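Long-range contacts in Polyphosphate:AMP phosphotransferase (Meiothermus ruber H328, PDB 5O6M), which uses inorganic polyphosphate as phosphate donor to convert AMP to ADP and ADP to ATP, and also accepts other nucleoside mono- and diphosphates: residues K57-L62 / V118-S123; R87-G92 / H108-R113. The protein carries 1 engineered substitution. All coordinates share one frame; numbering follows the deposited sequence.

Contact 1 (K57-L62 / V118-S123). Engineered in segment 118-123: Asp121 (natural residue Asn). With ATP (adenosine-5'-triphosphate), chain X.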
ATOM      1  N   LYS D  57      -8.793   6.026  17.771  1.00 45.86           N
ATOM      2  CA  LYS D  57      -8.172   6.576  16.574  1.00 43.38           C
ATOM      3  C   LYS D  57      -8.530   8.048  16.498  1.00 37.33           C
ATOM      4  O   LYS D  57      -9.692   8.412  16.694  1.00 49.96           O
ATOM      5  CB  LYS D  57      -8.654   5.876  15.298  1.00 48.46           C
ATOM      6  CG  LYS D  57      -9.056   4.428  15.442  1.00 40.37           C
ATOM      7  CD  LYS D  57      -9.580   3.934  14.102  1.00 43.91           C
ATOM      8  CE  LYS D  57     -10.027   2.499  14.162  1.00 38.77           C
ATOM      9  NZ  LYS D  57     -11.454   2.415  14.568  1.00 48.37           N
ATOM     10  N   VAL D  58      -7.547   8.890  16.204  1.00 40.94           N
ATOM     11  CA  VAL D  58      -7.742  10.334  16.219  1.00 45.33           C
ATOM     12  C   VAL D  58      -7.284  10.912  14.885  1.00 47.56           C
ATOM     13  O   VAL D  58      -6.132  10.713  14.480  1.00 44.83           O
ATOM     14  CB  VAL D  58      -6.997  10.986  17.395  1.00 48.67           C
ATOM     15  CG1 VAL D  58      -7.208  12.487  17.394  1.00 37.42           C
ATOM     16  CG2 VAL D  58      -7.455  10.361  18.715  1.00 36.34           C
ATOM     17  N   LEU D  59      -8.181  11.631  14.212  1.00 47.12           N
ATOM     18  CA  LEU D  59      -7.921  12.237  12.910  1.00 45.28           C
ATOM     19  C   LEU D  59      -8.072  13.749  13.022  1.00 43.90           C
ATOM     20  O   LEU D  59      -9.142  14.241  13.399  1.00 46.34           O
ATOM     21  CB  LEU D  59      -8.872  11.679  11.847  1.00 40.87           C
ATOM     22  CG  LEU D  59      -8.852  12.356  10.474  1.00 40.54           C
ATOM     23  CD1 LEU D  59      -7.508  12.193   9.787  1.00 37.39           C
ATOM     24  CD2 LEU D  59      -9.971  11.803   9.596  1.00 41.19           C
ATOM     25  N   VAL D  60      -7.006  14.478  12.697  1.00 43.03           N
ATOM     26  CA  VAL D  60      -7.007  15.937  12.684  1.00 45.00           C
ATOM     27  C   VAL D  60      -6.886  16.401  11.237  1.00 49.42           C
ATOM     28  O   VAL D  60      -5.879  16.128  10.571  1.00 52.67           O
ATOM     29  CB  VAL D  60      -5.875  16.510  13.550  1.00 45.09           C
ATOM     30  CG1 VAL D  60      -5.823  18.027  13.431  1.00 40.55           C
ATOM     31  CG2 VAL D  60      -6.058  16.092  14.999  1.00 47.93           C
ATOM     32  N   VAL D  61      -7.906  17.110  10.753  1.00 47.72           N
ATOM     33  CA  VAL D  61      -7.928  17.655   9.399  1.00 42.43           C
ATOM     34  C   VAL D  61      -7.518  19.122   9.442  1.00 47.99           C
ATOM     35  O   VAL D  61      -7.994  19.884  10.294  1.00 45.42           O
ATOM     36  CB  VAL D  61      -9.319  17.498   8.763  1.00 49.81           C
ATOM     37  CG1 VAL D  61      -9.342  18.123   7.374  1.00 44.95           C
ATOM     38  CG2 VAL D  61      -9.703  16.030   8.694  1.00 41.94           C
ATOM     39  N   LEU D  62      -6.605  19.506   8.548  1.00 49.13           N
ATOM     40  CA  LEU D  62      -6.159  20.887   8.397  1.00 45.34           C
ATOM     41  C   LEU D  62      -6.422  21.340   6.968  1.00 49.08           C
ATOM     42  O   LEU D  62      -5.903  20.738   6.020  1.00 50.46           O
ATOM     43  CB  LEU D  62      -4.675  21.025   8.737  1.00 43.61           C
ATOM     44  CG  LEU D  62      -4.240  20.674  10.160  1.00 44.82           C
ATOM     45  CD1 LEU D  62      -2.754  20.911  10.308  1.00 53.35           C
ATOM     46  CD2 LEU D  62      -5.015  21.496  11.174  1.00 46.22           C
ATOM     47  N   VAL D 118      -3.373  11.000  13.436  1.00 43.93           N
ATOM     48  CA  VAL D 118      -2.965  11.354  12.086  1.00 45.36           C
ATOM     49  C   VAL D 118      -3.429  12.769  11.784  1.00 48.91           C
ATOM     50  O   VAL D 118      -4.567  13.142  12.088  1.00 49.58           O
ATOM     51  CB  VAL D 118      -3.518  10.363  11.044  1.00 41.43           C
ATOM     52  CG1 VAL D 118      -3.283  10.894   9.645  1.00 43.85           C
ATOM     53  CG2 VAL D 118      -2.866   8.996  11.215  1.00 44.39           C
ATOM     54  N   ILE D 119      -2.542  13.553  11.182  1.00 43.67           N
ATOM     55  CA  ILE D 119      -2.866  14.887  10.703  1.00 43.20           C
ATOM     56  C   ILE D 119      -2.972  14.814   9.189  1.00 55.75           C
ATOM     57  O   ILE D 119      -2.010  14.430   8.511  1.00 52.12           O
ATOM     58  CB  ILE D 119      -1.817  15.916  11.139  1.00 43.21           C
ATOM     59  CG1 ILE D 119      -1.709  15.935  12.662  1.00 45.22           C
ATOM     60  CG2 ILE D 119      -2.179  17.296  10.617  1.00 55.97           C
ATOM     61  CD1 ILE D 119      -0.370  16.425  13.171  1.00 53.52           C
ATOM     62  N   PHE D 120      -4.147  15.150   8.662  1.00 53.62           N
ATOM     63  CA  PHE D 120      -4.325  15.306   7.223  1.00 44.14           C
ATOM     64  C   PHE D 120      -3.883  16.713   6.835  1.00 51.12           C
ATOM     65  O   PHE D 120      -4.557  17.698   7.156  1.00 47.54           O
ATOM     66  CB  PHE D 120      -5.773  15.041   6.817  1.00 45.75           C
ATOM     67  CG  PHE D 120      -6.096  13.581   6.627  1.00 48.64           C
ATOM     68  CD1 PHE D 120      -5.162  12.601   6.929  1.00 46.48           C
ATOM     69  CD2 PHE D 120      -7.328  13.190   6.124  1.00 39.71           C
ATOM     70  CE1 PHE D 120      -5.458  11.256   6.746  1.00 47.35           C
ATOM     71  CE2 PHE D 120      -7.629  11.850   5.938  1.00 38.15           C
ATOM     72  CZ  PHE D 120      -6.695  10.882   6.249  1.00 39.21           C
ATOM     73  N   ASP D 121      -2.737  16.805   6.166  1.00 52.09           N
ATOM     74  CA  ASP D 121      -2.239  18.065   5.615  1.00 53.53           C
ATOM     75  C   ASP D 121      -2.898  18.220   4.252  1.00 49.03           C
ATOM     76  O   ASP D 121      -2.416  17.706   3.240  1.00 52.91           O
ATOM     77  CB  ASP D 121      -0.718  18.052   5.536  1.00 52.15           C
ATOM     78  CG  ASP D 121      -0.161  19.185   4.697  1.00 54.82           C
ATOM     79  OD1 ASP D 121      -0.824  20.235   4.590  1.00 64.92           O
ATOM     80  OD2 ASP D 121       0.946  19.021   4.144  1.00 64.58           O
ATOM     81  N   ARG D 122      -4.025  18.937   4.231  1.00 52.62           N
ATOM     82  CA  ARG D 122      -4.989  18.853   3.138  1.00 53.23           C
ATOM     83  C   ARG D 122      -5.658  17.484   3.194  1.00 51.88           C
ATOM     84  O   ARG D 122      -5.176  16.591   3.898  1.00 53.94           O
ATOM     85  CB  ARG D 122      -4.315  19.092   1.786  1.00 58.60           C
ATOM     86  CG  ARG D 122      -3.804  20.515   1.604  1.00 58.42           C
ATOM     87  CD  ARG D 122      -3.307  20.748   0.187  1.00 57.34           C
ATOM     88  NE  ARG D 122      -2.550  21.992   0.081  1.00 61.64           N
ATOM     89  CZ  ARG D 122      -3.092  23.181  -0.161  1.00 62.48           C
ATOM     90  NH1 ARG D 122      -4.403  23.293  -0.333  1.00 58.38           N
ATOM     91  NH2 ARG D 122      -2.319  24.254  -0.239  1.00 50.91           N
ATOM     92  N   SER D 123      -6.761  17.293   2.480  1.00 47.90           N
ATOM     93  CA  SER D 123      -7.573  16.113   2.731  1.00 50.93           C
ATOM     94  C   SER D 123      -8.493  15.861   1.544  1.00 51.18           C
ATOM     95  O   SER D 123      -8.324  16.434   0.463  1.00 44.82           O
ATOM     96  CB  SER D 123      -8.388  16.280   4.016  1.00 48.50           C
ATOM     97  OG  SER D 123      -9.364  17.290   3.839  1.00 48.67           O
TER
HETATM   98  PG  ATP X1001       1.216  22.945   0.251  1.00 75.78           P
HETATM   99  O1G ATP X1001       0.271  21.965   0.892  1.00 71.24           O
HETATM  100  O2G ATP X1001       0.512  24.202  -0.251  1.00 69.91           O
HETATM  101  O3G ATP X1001       2.363  23.361   1.182  1.00 65.50           O
HETATM  102  PB  ATP X1001       3.307  21.693  -1.373  1.00 74.32           P
HETATM  103  O1B ATP X1001       4.037  22.515  -2.363  1.00 78.65           O
HETATM  104  O2B ATP X1001       4.013  21.458  -0.036  1.00 86.75           O
HETATM  105  O3B ATP X1001       1.870  22.294  -1.047  1.00 77.23           O
HETATM  106  PA  ATP X1001       1.651  19.363  -2.159  1.00 68.54           P
HETATM  107  O1A ATP X1001       1.308  18.701  -0.884  1.00 79.29           O
HETATM  108  O2A ATP X1001       1.986  18.395  -3.291  1.00 63.74           O
HETATM  109  O3A ATP X1001       2.953  20.263  -1.973  1.00 82.51           O
HETATM  110  O5' ATP X1001       0.377  20.238  -2.717  1.00 68.17           O
HETATM  111  C5' ATP X1001       0.325  20.631  -4.104  1.00 70.71           C
HETATM  112  C4' ATP X1001      -1.075  20.971  -4.558  1.00 67.95           C
HETATM  113  O4' ATP X1001      -1.913  19.795  -4.607  1.00 67.74           O
HETATM  114  C3' ATP X1001      -1.845  22.008  -3.724  1.00 56.32           C
HETATM  115  O3' ATP X1001      -1.974  23.214  -4.469  1.00 62.89           O
HETATM  116  C2' ATP X1001      -3.222  21.355  -3.505  1.00 65.01           C
HETATM  117  O2' ATP X1001      -4.309  22.255  -3.688  1.00 65.30           O
HETATM  118  C1' ATP X1001      -3.226  20.305  -4.609  1.00 61.42           C
HETATM  119  N9  ATP X1001      -4.189  19.223  -4.434  1.00 56.55           N
HETATM  120  C8  ATP X1001      -4.431  18.480  -3.310  1.00 61.22           C
HETATM  121  N7  ATP X1001      -5.441  17.650  -3.422  1.00 56.03           N
HETATM  122  C5  ATP X1001      -5.893  17.858  -4.716  1.00 47.67           C
HETATM  123  C6  ATP X1001      -6.955  17.298  -5.454  1.00 52.63           C
HETATM  124  N6  ATP X1001      -7.821  16.412  -4.956  1.00 51.38           N
HETATM  125  N1  ATP X1001      -7.124  17.718  -6.727  1.00 50.20           N
HETATM  126  C2  ATP X1001      -6.295  18.645  -7.214  1.00 52.13           C
HETATM  127  N3  ATP X1001      -5.274  19.256  -6.611  1.00 51.27           N
HETATM  128  C4  ATP X1001      -5.124  18.816  -5.357  1.00 49.86           C
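Phe120 lies flat against the end of Leu59: methyl CD1 sits 3.5 Å from the centroid of the Phe120 ring, only 4° off its normal, a CH-pi contact in which the methyl is almost equally far from all six ring carbons. The first torsion of Leu59, with CG anti to the backbone N (chi1 172°), carries CD1 over the ring. An edge-to-face contact with Phe91 holds the same aromatic ring from outside the pair of strands. Val61 points to this side of the sheet too, and its CG1 rests 3.6 Å from OG of Ser123, a hydroxyl hydrogen-bonded to Gln63 and to the backbone N of Tyr125.

The strands 57-62 and 118-121 run parallel at the middle of the five-stranded parallel sheet of this P-loop-type kinase fold, with neighbouring strands on both sides. Val60 is gripped at both its amide and its carbonyl: its N donates to O of Val118 at 2.8 Å, nearly straight at 177°, and its O accepts from N of Phe120. Leu62 continues the ladder through N to O of Phe120, then receives N of Arg122 on its own O at 3.2 Å, just past the strand end.

On the other face, Leu62 sets CD1 3.7 Å from CG2 of Ile119, and both side chains touch Ile74 of helix 70-77. Beyond them Arg122 reaches out, its NE giving a bond to O1G of ATP at 2.9 Å and its NH2 one to O2G at 2.8 Å.

Contact 2 (R87-G92 / H108-R113). With ATP (adenosine-5'-triphosphate), chain X; PO4 (phosphate ion), chain V.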
ATOM      1  N   ARG D  87       1.511  10.949  13.035  1.00 46.51           N
ATOM      2  CA  ARG D  87       1.901  10.802  11.640  1.00 46.76           C
ATOM      3  C   ARG D  87       1.189  11.846  10.792  1.00 44.75           C
ATOM      4  O   ARG D  87       0.005  12.122  11.000  1.00 50.33           O
ATOM      5  CB  ARG D  87       1.572   9.401  11.114  1.00 47.31           C
ATOM      6  CG  ARG D  87       1.810   9.240   9.619  1.00 50.74           C
ATOM      7  CD  ARG D  87       1.697   7.792   9.179  1.00 39.80           C
ATOM      8  NE  ARG D  87       0.373   7.221   9.419  1.00 40.98           N
ATOM      9  CZ  ARG D  87      -0.649   7.318   8.571  1.00 45.10           C
ATOM     10  NH1 ARG D  87      -0.504   7.975   7.430  1.00 48.73           N
ATOM     11  NH2 ARG D  87      -1.815   6.760   8.864  1.00 39.02           N
ATOM     12  N   VAL D  88       1.914  12.434   9.845  1.00 42.63           N
ATOM     13  CA  VAL D  88       1.354  13.414   8.919  1.00 45.26           C
ATOM     14  C   VAL D  88       1.165  12.753   7.561  1.00 45.89           C
ATOM     15  O   VAL D  88       2.100  12.153   7.017  1.00 49.54           O
ATOM     16  CB  VAL D  88       2.252  14.659   8.806  1.00 44.10           C
ATOM     17  CG1 VAL D  88       1.670  15.643   7.796  1.00 42.34           C
ATOM     18  CG2 VAL D  88       2.422  15.309  10.168  1.00 45.68           C
ATOM     19  N   ALA D  89      -0.041  12.864   7.012  1.00 43.81           N
ATOM     20  CA  ALA D  89      -0.344  12.413   5.659  1.00 47.10           C
ATOM     21  C   ALA D  89      -0.687  13.634   4.818  1.00 51.99           C
ATOM     22  O   ALA D  89      -1.692  14.308   5.074  1.00 46.94           O
ATOM     23  CB  ALA D  89      -1.491  11.401   5.642  1.00 41.07           C
ATOM     24  N   SER D  90       0.152  13.924   3.831  1.00 49.98           N
ATOM     25  CA  SER D  90      -0.045  15.060   2.945  1.00 54.73           C
ATOM     26  C   SER D  90      -0.740  14.604   1.673  1.00 50.02           C
ATOM     27  O   SER D  90      -0.488  13.503   1.178  1.00 55.70           O
ATOM     28  CB  SER D  90       1.291  15.714   2.589  1.00 50.25           C
ATOM     29  OG  SER D  90       1.926  16.235   3.735  1.00 55.67           O
ATOM     30  N   PHE D  91      -1.624  15.450   1.155  1.00 48.10           N
ATOM     31  CA  PHE D  91      -2.336  15.173  -0.085  1.00 54.53           C
ATOM     32  C   PHE D  91      -2.041  16.289  -1.077  1.00 51.58           C
ATOM     33  O   PHE D  91      -2.414  17.443  -0.847  1.00 51.09           O
ATOM     34  CB  PHE D  91      -3.841  15.028   0.157  1.00 52.70           C
ATOM     35  CG  PHE D  91      -4.208  13.834   0.999  1.00 48.86           C
ATOM     36  CD1 PHE D  91      -4.263  12.565   0.435  1.00 44.60           C
ATOM     37  CD2 PHE D  91      -4.501  13.977   2.348  1.00 43.27           C
ATOM     38  CE1 PHE D  91      -4.596  11.462   1.197  1.00 42.08           C
ATOM     39  CE2 PHE D  91      -4.838  12.877   3.120  1.00 40.54           C
ATOM     40  CZ  PHE D  91      -4.885  11.618   2.545  1.00 45.43           C
ATOM     41  N   GLY D  92      -1.371  15.937  -2.177  1.00 61.51           N
ATOM     42  CA  GLY D  92      -1.092  16.844  -3.259  1.00 56.12           C
ATOM     43  C   GLY D  92      -1.908  16.519  -4.493  1.00 49.96           C
ATOM     44  O   GLY D  92      -2.928  15.822  -4.434  1.00 48.61           O
ATOM     45  N   HIS D 108      -8.801   7.290   2.172  1.00 43.81           N
ATOM     46  CA  HIS D 108      -9.172   6.232   3.105  1.00 44.45           C
ATOM     47  C   HIS D 108      -7.960   5.413   3.531  1.00 45.45           C
ATOM     48  O   HIS D 108      -7.862   4.995   4.691  1.00 47.33           O
ATOM     49  CB  HIS D 108     -10.232   5.319   2.486  1.00 35.79           C
ATOM     50  CG  HIS D 108     -11.018   4.542   3.499  1.00 45.68           C
ATOM     51  ND1 HIS D 108     -12.163   3.846   3.181  1.00 36.97           N
ATOM     52  CD2 HIS D 108     -10.831   4.370   4.830  1.00 43.27           C
ATOM     53  CE1 HIS D 108     -12.639   3.264   4.267  1.00 40.69           C
ATOM     54  NE2 HIS D 108     -11.851   3.569   5.282  1.00 52.42           N
ATOM     55  N   GLN D 109      -7.033   5.173   2.599  0.52 41.07           N
ATOM     56  CA  GLN D 109      -5.834   4.397   2.896  0.52 42.15           C
ATOM     57  C   GLN D 109      -5.074   4.959   4.088  0.52 44.52           C
ATOM     58  O   GLN D 109      -4.413   4.210   4.816  0.52 42.69           O
ATOM     59  CB  GLN D 109      -4.928   4.367   1.662  0.52 41.30           C
ATOM     60  CG  GLN D 109      -3.571   3.739   1.897  0.52 41.36           C
ATOM     61  CD  GLN D 109      -3.672   2.289   2.310  0.52 41.04           C
ATOM     62  OE1 GLN D 109      -4.509   1.542   1.801  0.52 43.16           O
ATOM     63  NE2 GLN D 109      -2.822   1.883   3.244  0.52 39.18           N
ATOM     64  N   GLN D 110      -5.166   6.267   4.308  1.00 39.68           N
ATOM     65  CA  GLN D 110      -4.328   6.969   5.268  1.00 47.55           C
ATOM     66  C   GLN D 110      -4.980   7.193   6.628  1.00 43.26           C
ATOM     67  O   GLN D 110      -4.358   7.820   7.489  1.00 43.68           O
ATOM     68  CB  GLN D 110      -3.899   8.323   4.687  1.00 40.95           C
ATOM     69  CG  GLN D 110      -3.130   8.239   3.382  1.00 38.16           C
ATOM     70  CD  GLN D 110      -1.749   7.651   3.580  1.00 49.24           C
ATOM     71  OE1 GLN D 110      -1.239   7.609   4.699  1.00 44.95           O
ATOM     72  NE2 GLN D 110      -1.123   7.214   2.492  1.00 39.68           N
ATOM     73  N   VAL D 111      -6.192   6.693   6.856  1.00 41.11           N
ATOM     74  CA  VAL D 111      -6.898   6.962   8.110  1.00 38.16           C
ATOM     75  C   VAL D 111      -6.062   6.452   9.280  1.00 46.86           C
ATOM     76  O   VAL D 111      -5.269   5.512   9.113  1.00 44.22           O
ATOM     77  CB  VAL D 111      -8.297   6.327   8.122  1.00 41.22           C
ATOM     78  CG1 VAL D 111      -9.131   6.838   6.956  1.00 48.10           C
ATOM     79  CG2 VAL D 111      -8.195   4.812   8.103  1.00 39.68           C
ATOM     80  N   PRO D 112      -6.207   7.027  10.472  1.00 39.39           N
ATOM     81  CA  PRO D 112      -5.405   6.566  11.607  1.00 45.15           C
ATOM     82  C   PRO D 112      -5.873   5.211  12.101  1.00 39.99           C
ATOM     83  O   PRO D 112      -7.061   4.881  12.060  1.00 39.65           O
ATOM     84  CB  PRO D 112      -5.635   7.652  12.667  1.00 44.49           C
ATOM     85  CG  PRO D 112      -6.998   8.182  12.346  1.00 37.30           C
ATOM     86  CD  PRO D 112      -7.084   8.154  10.837  1.00 49.97           C
ATOM     87  N   ARG D 113      -4.912   4.415  12.565  1.00 44.69           N
ATOM     88  CA  ARG D 113      -5.214   3.144  13.204  1.00 45.60           C
ATOM     89  C   ARG D 113      -5.361   3.350  14.710  1.00 45.11           C
ATOM     90  O   ARG D 113      -5.149   4.443  15.238  1.00 49.67           O
ATOM     91  CB  ARG D 113      -4.132   2.113  12.886  1.00 49.51           C
ATOM     92  CG  ARG D 113      -2.733   2.486  13.365  1.00 46.12           C
ATOM     93  CD  ARG D 113      -1.936   1.225  13.678  1.00 54.51           C
ATOM     94  NE  ARG D 113      -2.485   0.516  14.832  1.00 58.97           N
ATOM     95  CZ  ARG D 113      -2.408  -0.800  15.008  1.00 72.42           C
ATOM     96  NH1 ARG D 113      -1.811  -1.557  14.097  1.00 64.66           N
ATOM     97  NH2 ARG D 113      -2.937  -1.360  16.090  1.00 63.09           N
TER
HETATM   98  PG  ATP X1001       1.216  22.945   0.251  1.00 75.78           P
HETATM   99  O1G ATP X1001       0.271  21.965   0.892  1.00 71.24           O
HETATM  100  O2G ATP X1001       0.512  24.202  -0.251  1.00 69.91           O
HETATM  101  O3G ATP X1001       2.363  23.361   1.182  1.00 65.50           O
HETATM  102  PB  ATP X1001       3.307  21.693  -1.373  1.00 74.32           P
HETATM  103  O1B ATP X1001       4.037  22.515  -2.363  1.00 78.65           O
HETATM  104  O2B ATP X1001       4.013  21.458  -0.036  1.00 86.75           O
HETATM  105  O3B ATP X1001       1.870  22.294  -1.047  1.00 77.23           O
HETATM  106  PA  ATP X1001       1.651  19.363  -2.159  1.00 68.54           P
HETATM  107  O1A ATP X1001       1.308  18.701  -0.884  1.00 79.29           O
HETATM  108  O2A ATP X1001       1.986  18.395  -3.291  1.00 63.74           O
HETATM  109  O3A ATP X1001       2.953  20.263  -1.973  1.00 82.51           O
HETATM  110  O5' ATP X1001       0.377  20.238  -2.717  1.00 68.17           O
HETATM  111  C5' ATP X1001       0.325  20.631  -4.104  1.00 70.71           C
HETATM  112  C4' ATP X1001      -1.075  20.971  -4.558  1.00 67.95           C
HETATM  113  O4' ATP X1001      -1.913  19.795  -4.607  1.00 67.74           O
HETATM  114  C3' ATP X1001      -1.845  22.008  -3.724  1.00 56.32           C
HETATM  115  O3' ATP X1001      -1.974  23.214  -4.469  1.00 62.89           O
HETATM  116  C2' ATP X1001      -3.222  21.355  -3.505  1.00 65.01           C
HETATM  117  O2' ATP X1001      -4.309  22.255  -3.688  1.00 65.30           O
HETATM  118  C1' ATP X1001      -3.226  20.305  -4.609  1.00 61.42           C
HETATM  119  N9  ATP X1001      -4.189  19.223  -4.434  1.00 56.55           N
HETATM  120  C8  ATP X1001      -4.431  18.480  -3.310  1.00 61.22           C
HETATM  121  N7  ATP X1001      -5.441  17.650  -3.422  1.00 56.03           N
HETATM  122  C5  ATP X1001      -5.893  17.858  -4.716  1.00 47.67           C
HETATM  123  C6  ATP X1001      -6.955  17.298  -5.454  1.00 52.63           C
HETATM  124  N6  ATP X1001      -7.821  16.412  -4.956  1.00 51.38           N
HETATM  125  N1  ATP X1001      -7.124  17.718  -6.727  1.00 50.20           N
HETATM  126  C2  ATP X1001      -6.295  18.645  -7.214  1.00 52.13           C
HETATM  127  N3  ATP X1001      -5.274  19.256  -6.611  1.00 51.27           N
HETATM  128  C4  ATP X1001      -5.124  18.816  -5.357  1.00 49.86           C
HETATM  129  P   PO4 V1003       0.054  -0.997  10.971  1.00 86.78           P
HETATM  130  O1  PO4 V1003       0.949  -0.345  12.000  1.00 72.45           O
HETATM  131  O2  PO4 V1003       0.520  -2.404  10.687  1.00 84.65           O
HETATM  132  O3  PO4 V1003      -1.362  -1.048  11.492  1.00 80.85           O
HETATM  133  O4  PO4 V1003       0.093  -0.187   9.698  1.00 84.06           O
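Arg87 reaches from the outermost strand, within this chain, of the parallel sheet in this P-loop-type fold to Gln110, which sits in the type I beta turn from His108 to Val111, a turn that begins at the last residue of helix 105-108. The polar part of the contact is a two-point grip on that one glutamine. NH2 of Arg87 donates to the backbone O of Gln110 at 3.1 Å, approaching from above the carbonyl plane, while NH1 makes a weak, bent bond (126°) to side-chain OE1 of the same residue at 2.9 Å. Guanidinium and amide planes stand 54° apart, and a bend in the arginine chain at chi3 (61°) swings the head over to the turn. The third nitrogen, NE, is taken by a salt bridge to Glu116, which also accepts the backbone N of Arg113 and so links the strand residue to the loop after the turn. A methionine in place of Arg87 would probably leave the carbonyl of Gln110 and the carboxylate of Glu116 without their charged partner and let the amide turn more freely.

The apolar part is carried by the aliphatic stem of the glutamine. Its CB lies 4.0 Å from CB of Ala89, and its CG comes within 3.9 Å of CZ of Phe91, approaching the ring obliquely as the two side chains pass in opposite directions.

Both ends of the contact also meet bound groups. The carbonyl oxygens of Phe91 and Gly92 each approach C8 of the ATP adenine to 3.3 Å. At the far end Arg113 forms a salt bridge with Glu96 of a second subunit, and its NH1 donates to O3 of a phosphate ion at 2.7 Å.

Overall arrangement
Strand 117-121 joins the two contacts, whose centres lie about 7 Å apart: it pairs with 57-62 in contact 1 and with 86-90, which carries Arg87 and Ala89 of contact 2. Probable backbone hydrogen bonds cross between them, from N of Ile119 to O of Arg87 and from N of Asp121 to O of Ala89, both 2.9 Å. Along the chain, contact 2 falls wholly within the span between the segments of contact 1. The strands' C-terminal ends open on the ATP pocket, where Arg122 meets the gamma-phosphate and Phe91 and Gly92 border the adenine. There the engineered Asp121 forms a salt bridge with Lys70, itself hydrogen-bonded to ATP, and a hydrogen bond with Ser90.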